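VP5 (Halorubrum pleomorphic virus 2, PDB 6QGI) probably acts as the membrane fusion protein of the viral envelope, driving merger of the virus membrane with that of its archaeal host. Local coordinates at residues A[59-64]-A[436-441]; A[316-321]-A[441-446]; A[79-84]-A[92-97]. One frame throughout, in Å; residues are numbered along the deposited sequence.

Overall arrangement
The three contacts illustrate how one chain combines local and distant closures. Contacts 1 and 2 are neighbours, with centres 12 Å apart: they share Gly-441, between strands 434-439 and 443-450, and meet directly where Leu-439 CD1 packs 3.7 Å from Phe-318 CE1. Their segments alternate, so the two closures cross along the chain. Contact 3, its centre 35 Å from that of contact 1 and 41 Å from that of contact 2, with nearest atoms about 21 and 22 Å away, lies far off in the helical part, though helix 225-253 touches both it and contact 1. It is nested within the long loop closed by contact 1. None of the segments contains the glycosylated Asn-396.

Contact 1. Residues A[59-64]-A[436-441]; sequences IVDNQN and TIQLQG
Gln-438 meets the backbone of Asp-61 with the end of its side chain, and this meeting is the centre of a small polar contact. The two CA atoms stand 8.1 Å apart, and the glutamine reaches the other segment because its chain is fully extended, with CG anti to the backbone N (chi1 -177°). As modelled, its NE2 gives a weak hydrogen bond to Asp-61 O, 3.3 Å long and well bent. The amide oxygen is harder to understand: Gln-438 OE1 lies 2.7 Å from Asp-61 O and 2.8 Å from Asn-62 OD1, although all three atoms are acceptors. Which end of this amide is oxygen and which nitrogen is therefore doubtful; an exchanged amide would probably place a donor near both oxygens.

Asn-62 is itself firmly placed. Its OD1 is hydrogen-bonded to the hydroxyl of Tyr-344, and its ND2 to the carbonyls of Ser-57 and Thr-58 in the preceding helix, which fixes the rotation of the group. Its amide plane is turned 63° from that of Gln-438. Gln-440 is bent at its second torsion, bringing NE2 to 3.1 Å from Asp-61 OD2; the carboxylate and amide planes stand 60° apart. OE1 of the same Gln-440 accepts a weak bond from Gln-438 NE2, and both NE2 bonds share the doubt about the amide.

Along its two edges strand 434-439 is paired, Gln-438 with Gly-12 and Leu-439 with Val-343. The arrangement is a helix-to-sheet junction: the turn leaving helix 37-60 meets this strand and the residue after it, chiefly through the Gln-438 amide at the Asp-61 carbonyl, with Gln-440 beside the carboxylate, joining helical and antiparallel beta parts of the envelope protein.

Contact 2. Residues A[316-321]-A[441-446]; sequences GTFALT and GSFTID
The rings of Phe-318 and Phe-443 approach each other obliquely, with centroids 5.7 Å apart and planes inclined at 35°. CZ of Phe-318 lies 3.6 Å from CE2 of Phe-443, and the adjoining CE1 of Phe-318 spans CE2 and CZ of the same ring. Ile-445 also meets the Phe-318 ring obliquely, its CD1 reaching to 4.0 Å from Phe-318 CE2. One edge of the Phe-443 ring has a polar neighbour from its own segment: Gly-441 O lies in the ring plane, 3.7 Å from CD1 of Phe-443. Phe-318, for its part, makes an edge-to-face pair with Phe-345.

The three side chains do all the joining. Phe-318 comes from one direction, Phe-443 and Ile-445 from the opposite one, and the CA atoms of Phe-318 and Phe-443 remain 12.5 Å apart, a separation at which the main chains share no hydrogen bond. Phe-443 holds its CG between the backbone N and the carbonyl carbon (chi1 65°), an arrangement that sends the ring to the side where Phe-318 arrives. Ile-445 contributes its longer branch, with CG1 as well as CD1 near CZ and CE2 of Phe-318. All three residues are buried, and their contact is wholly apolar, relying on fit and the exclusion of water.

The topology explains the meeting. Strand 301-307 pairs with both 312-320 and 443-450, and therefore links the two strands whose side chains touch here; its Ile-305 packs on both phenylalanines. Tyr-334 of strand 333-334 touches Phe-443 and Ile-445, while Val-343 of strand 343-355 and Leu-328 from a loop close around Phe-318. The contact thus lies buried among strands 301-307, 333-334 and 343-355, which contribute side chains around it.

Contact 3. Residues A[79-84]-A[92-97]; sequences IAAIEE and SAVLDA
Helices 66-86 and 91-133 form an antiparallel alpha-helical hairpin, and close to its short connection Ala-81 and Glu-84 grip Val-94 between them. The segment axes approach to 7.9 Å, with their directions 153° apart. Such closeness depends on small side chains: the CA atoms of Ala-81 and Val-94 are only 4.8 Å apart, and the methyls of Ala-80 and Ala-97 stand 4.4 Å from each other.

Val-94 divides its two branches. CG1, anti to the backbone N (chi1 171°), turns to the first helix and lies 3.3 Å from Ala-81 O, a tight fit, while also touching the Ala-81 methyl. CG2 rests against CB of Glu-84, one helical turn further on. The methyl of Ala-80 in turn packs against the carbonyl oxygen of Ala-97. A third helix, 225-253, closes one flank, with Trp-249 on Ala-81 and Val-250 on Val-94.

Glu-84 supplies the longest reach. Its chain bends at the second torsion (-110°) and reaches across the second helix, laying CG 3.6 Å from Ala-97 CB and bringing OE1 near the methyl of Ala-93. OE2 ends 3.3 Å from Ala-97 CB and 3.2 Å from Ala-93 O. The last pair is no hydrogen bond as it stands, both atoms being acceptors, and Ala-93 O already receives the backbone N-H of Ala-97.

The hairpin is consequently held here by van der Waals contact, without any hydrogen bond between the segments. A carboxylate oxygen this close to a carbonyl oxygen would be electrostatically unfavourable, which might raise the proton affinity of Glu-84, although its OE1 has a hydrogen-bonding partner outside the two segments that could offset the cost.

Contact 1. Residues A[59-64]-A[436-441]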
ATOM      1  N   ILE A  59       0.175   0.431   5.151  1.00 19.48           N
ATOM      2  CA  ILE A  59      -0.833   0.853   6.128  1.00 19.70           C
ATOM      3  C   ILE A  59      -1.593   2.163   5.801  1.00 24.29           C
ATOM      4  O   ILE A  59      -2.825   2.139   5.806  1.00 24.76           O
ATOM      5  CB  ILE A  59      -0.150   0.964   7.520  1.00 22.83           C
ATOM      6  CG1 ILE A  59       0.221  -0.428   8.077  1.00 23.14           C
ATOM      7  CG2 ILE A  59      -1.031   1.739   8.503  1.00 23.65           C
ATOM      8  CD1 ILE A  59       1.071  -0.390   9.258  1.00 33.22           C
ATOM      9  N   VAL A  60      -0.881   3.284   5.607  1.00 21.03           N
ATOM     10  CA  VAL A  60      -1.457   4.625   5.484  1.00 20.87           C
ATOM     11  C   VAL A  60      -2.406   4.765   4.285  1.00 26.28           C
ATOM     12  O   VAL A  60      -3.474   5.347   4.461  1.00 25.77           O
ATOM     13  CB  VAL A  60      -0.359   5.731   5.485  1.00 23.90           C
ATOM     14  CG1 VAL A  60      -0.961   7.133   5.479  1.00 23.60           C
ATOM     15  CG2 VAL A  60       0.567   5.569   6.691  1.00 23.38           C
ATOM     16  N   ASP A  61      -2.056   4.236   3.103  1.00 24.53           N
ATOM     17  CA  ASP A  61      -2.919   4.387   1.920  1.00 25.26           C
ATOM     18  C   ASP A  61      -4.069   3.377   1.854  1.00 29.55           C
ATOM     19  O   ASP A  61      -4.954   3.540   1.017  1.00 29.75           O
ATOM     20  CB  ASP A  61      -2.087   4.324   0.627  1.00 27.54           C
ATOM     21  CG  ASP A  61      -1.405   5.630   0.245  1.00 40.48           C
ATOM     22  OD1 ASP A  61      -1.438   6.581   1.063  1.00 40.41           O
ATOM     23  OD2 ASP A  61      -0.840   5.703  -0.878  1.00 47.41           O
ATOM     24  N   ASN A  62      -4.095   2.372   2.746  1.00 25.50           N
ATOM     25  CA  ASN A  62      -5.135   1.346   2.711  1.00 25.47           C
ATOM     26  C   ASN A  62      -5.873   1.242   4.052  1.00 31.17           C
ATOM     27  O   ASN A  62      -5.733   0.252   4.766  1.00 31.07           O
ATOM     28  CB  ASN A  62      -4.530  -0.015   2.304  1.00 23.74           C
ATOM     29  CG  ASN A  62      -3.488   0.063   1.207  1.00 32.44           C
ATOM     30  OD1 ASN A  62      -3.724   0.601   0.132  1.00 26.51           O
ATOM     31  ND2 ASN A  62      -2.306  -0.460   1.469  1.00 18.63           N
ATOM     32  N   GLN A  63      -6.679   2.255   4.379  1.00 29.36           N
ATOM     33  CA  GLN A  63      -7.463   2.297   5.618  1.00 29.79           C
ATOM     34  C   GLN A  63      -8.829   1.667   5.407  1.00 33.67           C
ATOM     35  O   GLN A  63      -9.515   1.337   6.379  1.00 34.49           O
ATOM     36  CB  GLN A  63      -7.647   3.745   6.125  1.00 31.65           C
ATOM     37  CG  GLN A  63      -6.499   4.703   5.808  1.00 50.35           C
ATOM     38  CD  GLN A  63      -6.634   5.393   4.472  1.00 74.76           C
ATOM     39  OE1 GLN A  63      -7.331   4.934   3.560  1.00 71.11           O
ATOM     40  NE2 GLN A  63      -5.964   6.526   4.330  1.00 69.83           N
ATOM     41  N   ASN A  64      -9.227   1.501   4.134  1.00 28.94           N
ATOM     42  CA  ASN A  64     -10.535   0.982   3.739  1.00 28.25           C
ATOM     43  C   ASN A  64     -10.551  -0.532   3.499  1.00 30.76           C
ATOM     44  O   ASN A  64     -11.562  -1.056   3.021  1.00 31.32           O
ATOM     45  CB  ASN A  64     -11.027   1.719   2.496  1.00 26.70           C
ATOM     46  CG  ASN A  64     -11.304   3.177   2.746  1.00 43.28           C
ATOM     47  OD1 ASN A  64     -11.949   3.558   3.733  1.00 38.05           O
ATOM     48  ND2 ASN A  64     -10.826   4.027   1.850  1.00 33.00           N
ATOM     49  N   THR A 436      -0.229  -4.981  -8.072  1.00 26.26           N
ATOM     50  CA  THR A 436      -1.429  -4.233  -7.700  1.00 25.34           C
ATOM     51  C   THR A 436      -0.994  -2.857  -7.222  1.00 28.32           C
ATOM     52  O   THR A 436      -0.149  -2.740  -6.329  1.00 27.69           O
ATOM     53  CB  THR A 436      -2.259  -4.977  -6.652  1.00 31.93           C
ATOM     54  OG1 THR A 436      -2.625  -6.250  -7.174  1.00 32.19           O
ATOM     55  CG2 THR A 436      -3.519  -4.213  -6.247  1.00 28.62           C
ATOM     56  N   ILE A 437      -1.559  -1.819  -7.843  1.00 24.23           N
ATOM     57  CA  ILE A 437      -1.270  -0.418  -7.537  1.00 22.63           C
ATOM     58  C   ILE A 437      -2.553   0.277  -7.076  1.00 26.11           C
ATOM     59  O   ILE A 437      -3.645  -0.138  -7.459  1.00 26.32           O
ATOM     60  CB  ILE A 437      -0.616   0.315  -8.751  1.00 25.51           C
ATOM     61  CG1 ILE A 437      -1.537   0.317 -10.000  1.00 26.12           C
ATOM     62  CG2 ILE A 437       0.757  -0.289  -9.073  1.00 26.74           C
ATOM     63  CD1 ILE A 437      -1.244   1.349 -11.044  1.00 31.84           C
ATOM     64  N   GLN A 438      -2.427   1.317  -6.240  1.00 21.22           N
ATOM     65  CA  GLN A 438      -3.589   2.093  -5.813  1.00 20.19           C
ATOM     66  C   GLN A 438      -3.607   3.367  -6.642  1.00 23.88           C
ATOM     67  O   GLN A 438      -2.653   4.138  -6.577  1.00 22.77           O
ATOM     68  CB  GLN A 438      -3.574   2.387  -4.304  1.00 20.47           C
ATOM     69  CG  GLN A 438      -4.822   3.137  -3.843  1.00 27.99           C
ATOM     70  CD  GLN A 438      -4.830   3.472  -2.378  1.00 46.72           C
ATOM     71  OE1 GLN A 438      -4.655   2.610  -1.526  1.00 42.95           O
ATOM     72  NE2 GLN A 438      -5.062   4.734  -2.054  1.00 40.91           N
ATOM     73  N   LEU A 439      -4.672   3.579  -7.430  1.00 21.12           N
ATOM     74  CA  LEU A 439      -4.799   4.757  -8.287  1.00 21.08           C
ATOM     75  C   LEU A 439      -5.163   5.978  -7.459  1.00 24.49           C
ATOM     76  O   LEU A 439      -6.189   5.977  -6.781  1.00 23.89           O
ATOM     77  CB  LEU A 439      -5.839   4.516  -9.396  1.00 21.95           C
ATOM     78  CG  LEU A 439      -5.611   3.277 -10.267  1.00 27.09           C
ATOM     79  CD1 LEU A 439      -6.799   2.997 -11.149  1.00 28.12           C
ATOM     80  CD2 LEU A 439      -4.362   3.418 -11.124  1.00 28.59           C
ATOM     81  N   GLN A 440      -4.292   6.999  -7.479  1.00 21.88           N
ATOM     82  CA  GLN A 440      -4.453   8.250  -6.733  1.00 21.91           C
ATOM     83  C   GLN A 440      -4.850   9.369  -7.681  1.00 26.97           C
ATOM     84  O   GLN A 440      -5.781  10.136  -7.391  1.00 27.65           O
ATOM     85  CB  GLN A 440      -3.145   8.626  -6.004  1.00 23.04           C
ATOM     86  CG  GLN A 440      -2.347   7.466  -5.412  1.00 37.11           C
ATOM     87  CD  GLN A 440      -2.913   6.927  -4.122  1.00 57.15           C
ATOM     88  OE1 GLN A 440      -3.922   7.407  -3.586  1.00 53.38           O
ATOM     89  NE2 GLN A 440      -2.259   5.905  -3.590  1.00 49.96           N
ATOM     90  N   GLY A 441      -4.144   9.439  -8.809  1.00 23.61           N
ATOM     91  CA  GLY A 441      -4.364  10.434  -9.845  1.00 23.82           C
ATOM     92  C   GLY A 441      -5.413  10.013 -10.849  1.00 28.28           C
ATOM     93  O   GLY A 441      -5.712   8.821 -10.983  1.00 27.30           O
TER

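Contact 2. Residues A[316-321]-A[441-446]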
ATOM      1  N   GLY A 316      -5.191  -3.658 -17.390  1.00 33.46           N
ATOM      2  CA  GLY A 316      -5.392  -4.414 -16.158  1.00 32.26           C
ATOM      3  C   GLY A 316      -6.806  -4.469 -15.623  1.00 36.06           C
ATOM      4  O   GLY A 316      -7.733  -3.898 -16.203  1.00 36.55           O
ATOM      5  N   THR A 317      -6.970  -5.176 -14.501  1.00 31.84           N
ATOM      6  CA  THR A 317      -8.258  -5.373 -13.835  1.00 31.43           C
ATOM      7  C   THR A 317      -8.391  -4.461 -12.614  1.00 33.11           C
ATOM      8  O   THR A 317      -7.395  -4.133 -11.958  1.00 31.18           O
ATOM      9  CB  THR A 317      -8.452  -6.845 -13.447  1.00 40.82           C
ATOM     10  OG1 THR A 317      -7.272  -7.322 -12.800  1.00 42.07           O
ATOM     11  CG2 THR A 317      -8.788  -7.729 -14.648  1.00 40.77           C
ATOM     12  N   PHE A 318      -9.642  -4.067 -12.317  1.00 29.40           N
ATOM     13  CA  PHE A 318     -10.001  -3.183 -11.218  1.00 28.00           C
ATOM     14  C   PHE A 318     -10.503  -3.910  -9.978  1.00 30.76           C
ATOM     15  O   PHE A 318     -11.135  -4.971 -10.050  1.00 30.02           O
ATOM     16  CB  PHE A 318     -11.093  -2.196 -11.647  1.00 30.17           C
ATOM     17  CG  PHE A 318     -10.654  -1.045 -12.512  1.00 31.73           C
ATOM     18  CD1 PHE A 318      -9.983   0.041 -11.964  1.00 33.97           C
ATOM     19  CD2 PHE A 318     -10.984  -1.006 -13.861  1.00 34.58           C
ATOM     20  CE1 PHE A 318      -9.613   1.127 -12.761  1.00 35.01           C
ATOM     21  CE2 PHE A 318     -10.617   0.080 -14.654  1.00 37.55           C
ATOM     22  CZ  PHE A 318      -9.934   1.138 -14.099  1.00 34.94           C
ATOM     23  N   ALA A 319     -10.240  -3.272  -8.839  1.00 26.48           N
ATOM     24  CA  ALA A 319     -10.681  -3.648  -7.509  1.00 26.04           C
ATOM     25  C   ALA A 319     -11.137  -2.379  -6.820  1.00 30.66           C
ATOM     26  O   ALA A 319     -10.450  -1.354  -6.904  1.00 30.46           O
ATOM     27  CB  ALA A 319      -9.555  -4.323  -6.740  1.00 26.11           C
ATOM     28  N   LEU A 320     -12.331  -2.408  -6.230  1.00 27.22           N
ATOM     29  CA  LEU A 320     -12.870  -1.246  -5.536  1.00 26.82           C
ATOM     30  C   LEU A 320     -13.190  -1.613  -4.112  1.00 29.93           C
ATOM     31  O   LEU A 320     -13.837  -2.638  -3.896  1.00 29.97           O
ATOM     32  CB  LEU A 320     -14.145  -0.734  -6.236  1.00 27.88           C
ATOM     33  CG  LEU A 320     -14.043  -0.090  -7.627  1.00 33.41           C
ATOM     34  CD1 LEU A 320     -15.368   0.488  -8.017  1.00 34.48           C
ATOM     35  CD2 LEU A 320     -13.082   1.067  -7.653  1.00 34.14           C
ATOM     36  N   THR A 321     -12.748  -0.787  -3.140  1.00 25.02           N
ATOM     37  CA  THR A 321     -13.057  -1.010  -1.721  1.00 24.31           C
ATOM     38  C   THR A 321     -14.555  -0.736  -1.521  1.00 28.94           C
ATOM     39  O   THR A 321     -15.227  -1.435  -0.760  1.00 28.89           O
ATOM     40  CB  THR A 321     -12.192  -0.138  -0.805  1.00 32.89           C
ATOM     41  OG1 THR A 321     -12.502   1.227  -1.050  1.00 34.81           O
ATOM     42  CG2 THR A 321     -10.702  -0.383  -0.976  1.00 30.88           C
ATOM     43  N   GLY A 441      -4.144   9.439  -8.809  1.00 23.61           N
ATOM     44  CA  GLY A 441      -4.364  10.434  -9.845  1.00 23.82           C
ATOM     45  C   GLY A 441      -5.413  10.013 -10.849  1.00 28.28           C
ATOM     46  O   GLY A 441      -5.712   8.821 -10.983  1.00 27.30           O
ATOM     47  N   SER A 442      -5.953  11.007 -11.578  1.00 25.72           N
ATOM     48  CA  SER A 442      -6.977  10.831 -12.594  1.00 26.74           C
ATOM     49  C   SER A 442      -6.498   9.943 -13.745  1.00 31.34           C
ATOM     50  O   SER A 442      -5.305   9.895 -14.063  1.00 30.60           O
ATOM     51  CB  SER A 442      -7.438  12.177 -13.124  1.00 31.55           C
ATOM     52  OG  SER A 442      -8.202  12.885 -12.164  1.00 41.56           O
ATOM     53  N   PHE A 443      -7.448   9.207 -14.325  1.00 28.93           N
ATOM     54  CA  PHE A 443      -7.230   8.241 -15.393  1.00 29.50           C
ATOM     55  C   PHE A 443      -8.488   8.092 -16.247  1.00 34.27           C
ATOM     56  O   PHE A 443      -9.603   8.284 -15.753  1.00 33.37           O
ATOM     57  CB  PHE A 443      -6.823   6.867 -14.798  1.00 30.74           C
ATOM     58  CG  PHE A 443      -7.895   6.199 -13.964  1.00 32.06           C
ATOM     59  CD1 PHE A 443      -8.040   6.499 -12.611  1.00 34.19           C
ATOM     60  CD2 PHE A 443      -8.777   5.288 -14.536  1.00 34.65           C
ATOM     61  CE1 PHE A 443      -9.057   5.907 -11.850  1.00 34.81           C
ATOM     62  CE2 PHE A 443      -9.789   4.696 -13.774  1.00 37.10           C
ATOM     63  CZ  PHE A 443      -9.916   5.002 -12.434  1.00 34.28           C
ATOM     64  N   THR A 444      -8.306   7.694 -17.509  1.00 32.20           N
ATOM     65  CA  THR A 444      -9.407   7.489 -18.444  1.00 33.47           C
ATOM     66  C   THR A 444      -9.378   6.047 -18.953  1.00 38.22           C
ATOM     67  O   THR A 444      -8.325   5.566 -19.369  1.00 38.48           O
ATOM     68  CB  THR A 444      -9.326   8.512 -19.599  1.00 39.28           C
ATOM     69  OG1 THR A 444      -9.074   9.818 -19.071  1.00 37.20           O
ATOM     70  CG2 THR A 444     -10.584   8.527 -20.465  1.00 37.26           C
ATOM     71  N   ILE A 445     -10.531   5.368 -18.927  1.00 34.90           N
ATOM     72  CA  ILE A 445     -10.653   4.007 -19.441  1.00 35.18           C
ATOM     73  C   ILE A 445     -10.792   4.132 -20.961  1.00 41.77           C
ATOM     74  O   ILE A 445     -11.835   4.560 -21.434  1.00 42.07           O
ATOM     75  CB  ILE A 445     -11.831   3.235 -18.771  1.00 37.83           C
ATOM     76  CG1 ILE A 445     -11.631   3.136 -17.239  1.00 36.38           C
ATOM     77  CG2 ILE A 445     -11.989   1.853 -19.390  1.00 39.03           C
ATOM     78  CD1 ILE A 445     -12.865   2.844 -16.438  1.00 40.42           C
ATOM     79  N   ASP A 446      -9.725   3.837 -21.717  1.00 40.36           N
ATOM     80  CA  ASP A 446      -9.754   3.935 -23.180  1.00 42.55           C
ATOM     81  C   ASP A 446     -10.552   2.794 -23.797  1.00 48.07           C
ATOM     82  O   ASP A 446     -11.132   2.969 -24.872  1.00 49.43           O
ATOM     83  CB  ASP A 446      -8.333   3.941 -23.761  1.00 45.12           C
ATOM     84  CG  ASP A 446      -7.512   5.190 -23.489  1.00 60.57           C
ATOM     85  OD1 ASP A 446      -8.095   6.206 -23.035  1.00 60.99           O
ATOM     86  OD2 ASP A 446      -6.293   5.158 -23.749  1.00 69.87           O
TER

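Contact 3. Residues A[79-84]-A[92-97]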
ATOM      1  N   ILE A  79     -16.170 -20.351  12.163  1.00 25.41           N
ATOM      2  CA  ILE A  79     -15.677 -21.717  11.915  1.00 25.91           C
ATOM      3  C   ILE A  79     -15.360 -22.404  13.257  1.00 32.68           C
ATOM      4  O   ILE A  79     -15.876 -23.497  13.504  1.00 33.76           O
ATOM      5  CB  ILE A  79     -14.479 -21.755  10.921  1.00 28.07           C
ATOM      6  CG1 ILE A  79     -14.981 -21.498   9.487  1.00 28.06           C
ATOM      7  CG2 ILE A  79     -13.716 -23.097  10.983  1.00 29.28           C
ATOM      8  CD1 ILE A  79     -13.951 -21.043   8.531  1.00 30.83           C
ATOM      9  N   ALA A  80     -14.577 -21.734  14.133  1.00 29.93           N
ATOM     10  CA  ALA A  80     -14.208 -22.239  15.461  1.00 30.70           C
ATOM     11  C   ALA A  80     -15.439 -22.445  16.348  1.00 36.08           C
ATOM     12  O   ALA A  80     -15.481 -23.411  17.109  1.00 37.75           O
ATOM     13  CB  ALA A  80     -13.243 -21.284  16.132  1.00 30.90           C
ATOM     14  N   ALA A  81     -16.443 -21.553  16.230  1.00 31.56           N
ATOM     15  CA  ALA A  81     -17.699 -21.651  16.971  1.00 31.68           C
ATOM     16  C   ALA A  81     -18.513 -22.849  16.476  1.00 35.95           C
ATOM     17  O   ALA A  81     -19.138 -23.519  17.293  1.00 36.38           O
ATOM     18  CB  ALA A  81     -18.503 -20.363  16.824  1.00 31.83           C
ATOM     19  N   ILE A  82     -18.477 -23.135  15.148  1.00 32.27           N
ATOM     20  CA  ILE A  82     -19.199 -24.255  14.524  1.00 33.13           C
ATOM     21  C   ILE A  82     -18.550 -25.590  14.960  1.00 37.80           C
ATOM     22  O   ILE A  82     -19.277 -26.556  15.197  1.00 38.55           O
ATOM     23  CB  ILE A  82     -19.308 -24.107  12.965  1.00 35.89           C
ATOM     24  CG1 ILE A  82     -20.240 -22.929  12.585  1.00 35.67           C
ATOM     25  CG2 ILE A  82     -19.811 -25.407  12.290  1.00 37.48           C
ATOM     26  CD1 ILE A  82     -19.992 -22.290  11.190  1.00 41.33           C
ATOM     27  N   GLU A  83     -17.203 -25.629  15.094  1.00 33.75           N
ATOM     28  CA  GLU A  83     -16.454 -26.822  15.520  1.00 34.25           C
ATOM     29  C   GLU A  83     -16.884 -27.251  16.921  1.00 38.12           C
ATOM     30  O   GLU A  83     -17.200 -28.419  17.130  1.00 39.19           O
ATOM     31  CB  GLU A  83     -14.929 -26.579  15.487  1.00 35.21           C
ATOM     32  CG  GLU A  83     -14.356 -26.254  14.114  1.00 47.16           C
ATOM     33  CD  GLU A  83     -13.856 -27.395  13.248  1.00 68.36           C
ATOM     34  OE1 GLU A  83     -12.977 -27.138  12.394  1.00 65.87           O
ATOM     35  OE2 GLU A  83     -14.344 -28.538  13.406  1.00 62.89           O
ATOM     36  N   GLU A  84     -16.932 -26.289  17.864  1.00 33.88           N
ATOM     37  CA  GLU A  84     -17.337 -26.495  19.255  1.00 34.23           C
ATOM     38  C   GLU A  84     -18.815 -26.860  19.333  1.00 39.47           C
ATOM     39  O   GLU A  84     -19.198 -27.698  20.150  1.00 40.23           O
ATOM     40  CB  GLU A  84     -17.038 -25.244  20.090  1.00 34.76           C
ATOM     41  CG  GLU A  84     -15.556 -25.080  20.383  1.00 41.73           C
ATOM     42  CD  GLU A  84     -15.102 -25.303  21.814  1.00 57.86           C
ATOM     43  OE1 GLU A  84     -15.732 -26.112  22.531  1.00 41.66           O
ATOM     44  OE2 GLU A  84     -14.092 -24.681  22.214  1.00 56.41           O
ATOM     45  N   SER A  92     -20.796 -21.131  26.409  1.00 31.18           N
ATOM     46  CA  SER A  92     -19.609 -20.457  26.931  1.00 30.66           C
ATOM     47  C   SER A  92     -18.362 -20.866  26.130  1.00 34.45           C
ATOM     48  O   SER A  92     -17.670 -19.994  25.605  1.00 33.11           O
ATOM     49  CB  SER A  92     -19.426 -20.773  28.414  1.00 34.88           C
ATOM     50  OG  SER A  92     -19.347 -22.172  28.637  1.00 43.35           O
ATOM     51  N   ALA A  93     -18.131 -22.194  25.985  1.00 31.90           N
ATOM     52  CA  ALA A  93     -17.018 -22.806  25.249  1.00 31.19           C
ATOM     53  C   ALA A  93     -17.048 -22.461  23.750  1.00 34.52           C
ATOM     54  O   ALA A  93     -15.986 -22.274  23.159  1.00 33.49           O
ATOM     55  CB  ALA A  93     -17.043 -24.314  25.432  1.00 32.70           C
ATOM     56  N   VAL A  94     -18.256 -22.376  23.147  1.00 31.46           N
ATOM     57  CA  VAL A  94     -18.478 -22.044  21.732  1.00 30.50           C
ATOM     58  C   VAL A  94     -18.048 -20.586  21.489  1.00 35.33           C
ATOM     59  O   VAL A  94     -17.317 -20.307  20.532  1.00 34.50           O
ATOM     60  CB  VAL A  94     -19.958 -22.297  21.307  1.00 34.18           C
ATOM     61  CG1 VAL A  94     -20.243 -21.760  19.908  1.00 33.02           C
ATOM     62  CG2 VAL A  94     -20.320 -23.779  21.391  1.00 34.73           C
ATOM     63  N   LEU A  95     -18.482 -19.671  22.376  1.00 32.83           N
ATOM     64  CA  LEU A  95     -18.148 -18.251  22.308  1.00 32.03           C
ATOM     65  C   LEU A  95     -16.659 -18.016  22.604  1.00 36.96           C
ATOM     66  O   LEU A  95     -16.041 -17.222  21.899  1.00 36.72           O
ATOM     67  CB  LEU A  95     -19.037 -17.448  23.273  1.00 32.45           C
ATOM     68  CG  LEU A  95     -18.865 -15.924  23.351  1.00 36.21           C
ATOM     69  CD1 LEU A  95     -18.830 -15.271  21.965  1.00 35.17           C
ATOM     70  CD2 LEU A  95     -20.002 -15.327  24.112  1.00 39.07           C
ATOM     71  N   ASP A  96     -16.083 -18.713  23.612  1.00 34.21           N
ATOM     72  CA  ASP A  96     -14.668 -18.585  23.975  1.00 33.88           C
ATOM     73  C   ASP A  96     -13.760 -18.962  22.806  1.00 34.98           C
ATOM     74  O   ASP A  96     -12.780 -18.260  22.555  1.00 33.54           O
ATOM     75  CB  ASP A  96     -14.324 -19.435  25.212  1.00 37.84           C
ATOM     76  CG  ASP A  96     -14.859 -18.888  26.529  1.00 59.53           C
ATOM     77  OD1 ASP A  96     -14.814 -17.648  26.726  1.00 62.29           O
ATOM     78  OD2 ASP A  96     -15.304 -19.702  27.374  1.00 67.82           O
ATOM     79  N   ALA A  97     -14.110 -20.043  22.074  1.00 30.74           N
ATOM     80  CA  ALA A  97     -13.377 -20.530  20.905  1.00 29.54           C
ATOM     81  C   ALA A  97     -13.455 -19.525  19.769  1.00 32.57           C
ATOM     82  O   ALA A  97     -12.470 -19.319  19.060  1.00 31.34           O
ATOM     83  CB  ALA A  97     -13.935 -21.865  20.456  1.00 30.58           C
TER